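Local coordinates for circadian clock oscillator protein KaiA (Nostoc sp., PDB 1R5Q) that probably stimulates autophosphorylation of KaiC as a homodimeric component of the KaiABC oscillator that sets the cyanobacterial circadian rhythm, at residues 36-40 with 87-91. Residues are numbered along the deposited sequence; the frame is centred on the assembly and turned at random.
Sequences IDKFI and DILAH
With CG1 of Ile88 beside its backbone N and chi2 bent back to -67°, the side chain carries CD1 over to helix 33-45, where it meets both Ile36 and Phe39. CD1 lies 4.0 Å from Ile36 CG2, the branch set anti to its own backbone N, and approaches the ring of Phe39 obliquely at CD2. The other branch of Ile88, CG2, touches Phe39 CE2 and also Ile40 CD1, whose side chain runs past it in the opposite sense. Ile40 CD1 reaches the backbone as well, 3.5 Å from Ile88 O, while its CG1 packs on His91 CB at 3.8 Å. Such packing of isoleucine branches against one another and an aromatic ring illustrates the helical bundle of the KaiA C-terminal domain: the axes of segments 36-40 and 87-91 cross at -57° and come within 10.3 Å, and helix 8-24 contributes Ile21 against Ile36 and Phe39. On the more exposed side, Ile36 CG2 sits off-centre over one face of the His91 imidazole, 4.3 Å from His91 CG. The ring's rotation is probably set by His91 ND1, which donates to Asp87 O at 2.7 Å; that carbonyl also accepts from His91 N, on the opposite face of its plane. Nearby, Asp87 OD1 is hydrogen-bonded to Tyr25, and Asp37 forms a salt bridge with Lys33.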
# COMPACT_ATOMS: atom_id res chain seq x y z
N ILE A 36 2.16 7.96 -2.79
CA ILE A 36 0.86 7.51 -2.33
C ILE A 36 -0.21 7.77 -3.38
O ILE A 36 -1.05 6.92 -3.63
CB ILE A 36 0.45 8.22 -1.00
CG1 ILE A 36 1.29 7.67 0.16
CG2 ILE A 36 -1.03 8.01 -0.72
CD1 ILE A 36 1.08 8.43 1.46
N ASP A 37 -0.16 8.94 -4.00
CA ASP A 37 -1.15 9.28 -5.01
C ASP A 37 -1.07 8.31 -6.19
O ASP A 37 -2.09 7.88 -6.71
CB ASP A 37 -0.96 10.72 -5.49
CG ASP A 37 -1.52 11.75 -4.51
OD1 ASP A 37 -2.58 11.47 -3.89
OD2 ASP A 37 -0.92 12.84 -4.37
N LYS A 38 0.14 7.93 -6.57
CA LYS A 38 0.34 7.00 -7.68
C LYS A 38 -0.11 5.59 -7.35
O LYS A 38 -0.69 4.90 -8.20
CB LYS A 38 1.81 6.98 -8.10
CG LYS A 38 2.28 8.25 -8.80
CD LYS A 38 3.71 8.09 -9.32
CE LYS A 38 3.84 6.91 -10.29
NZ LYS A 38 5.23 6.78 -10.87
N PHE A 39 0.17 5.14 -6.12
CA PHE A 39 -0.22 3.82 -5.66
C PHE A 39 -1.75 3.75 -5.64
O PHE A 39 -2.36 2.77 -6.07
CB PHE A 39 0.32 3.56 -4.23
CG PHE A 39 -0.14 2.24 -3.61
CD1 PHE A 39 0.49 1.04 -3.94
CD2 PHE A 39 -1.24 2.20 -2.75
CE1 PHE A 39 0.04 -0.15 -3.43
CE2 PHE A 39 -1.70 0.99 -2.23
CZ PHE A 39 -1.06 -0.19 -2.56
N ILE A 40 -2.38 4.81 -5.13
CA ILE A 40 -3.83 4.84 -5.05
C ILE A 40 -4.48 4.75 -6.45
O ILE A 40 -5.41 3.98 -6.66
CB ILE A 40 -4.31 6.13 -4.34
CG1 ILE A 40 -3.84 6.09 -2.87
CG2 ILE A 40 -5.82 6.27 -4.43
CD1 ILE A 40 -4.23 4.81 -2.10
N ASP A 87 -4.07 5.76 6.29
CA ASP A 87 -3.87 6.84 5.32
C ASP A 87 -4.16 6.36 3.89
O ASP A 87 -4.78 7.07 3.10
CB ASP A 87 -2.42 7.33 5.45
CG ASP A 87 -2.17 8.69 4.80
OD1 ASP A 87 -1.07 9.22 4.99
OD2 ASP A 87 -3.05 9.22 4.09
N ILE A 88 -3.72 5.15 3.58
CA ILE A 88 -3.90 4.55 2.26
C ILE A 88 -5.38 4.26 2.01
O ILE A 88 -5.93 4.62 0.96
CB ILE A 88 -3.08 3.23 2.16
CG1 ILE A 88 -1.59 3.56 2.00
CG2 ILE A 88 -3.61 2.34 1.02
CD1 ILE A 88 -1.26 4.23 0.70
N LEU A 89 -6.02 3.61 2.98
CA LEU A 89 -7.43 3.29 2.84
C LEU A 89 -8.33 4.53 2.77
O LEU A 89 -9.32 4.52 2.06
CB LEU A 89 -7.89 2.36 3.97
CG LEU A 89 -7.25 0.96 3.98
CD1 LEU A 89 -7.77 0.14 5.16
CD2 LEU A 89 -7.56 0.25 2.66
N ALA A 90 -7.98 5.57 3.52
CA ALA A 90 -8.75 6.82 3.51
C ALA A 90 -8.64 7.44 2.11
O ALA A 90 -9.63 7.96 1.57
CB ALA A 90 -8.19 7.80 4.55
N HIS A 91 -7.43 7.43 1.53
CA HIS A 91 -7.22 7.98 0.19
C HIS A 91 -7.95 7.15 -0.86
O HIS A 91 -8.49 7.69 -1.82
CB HIS A 91 -5.73 8.02 -0.17
CG HIS A 91 -5.02 9.23 0.36
ND1 HIS A 91 -4.70 9.38 1.69
CD2 HIS A 91 -4.63 10.37 -0.26
CE1 HIS A 91 -4.15 10.57 1.87
NE2 HIS A 91 -4.09 11.19 0.71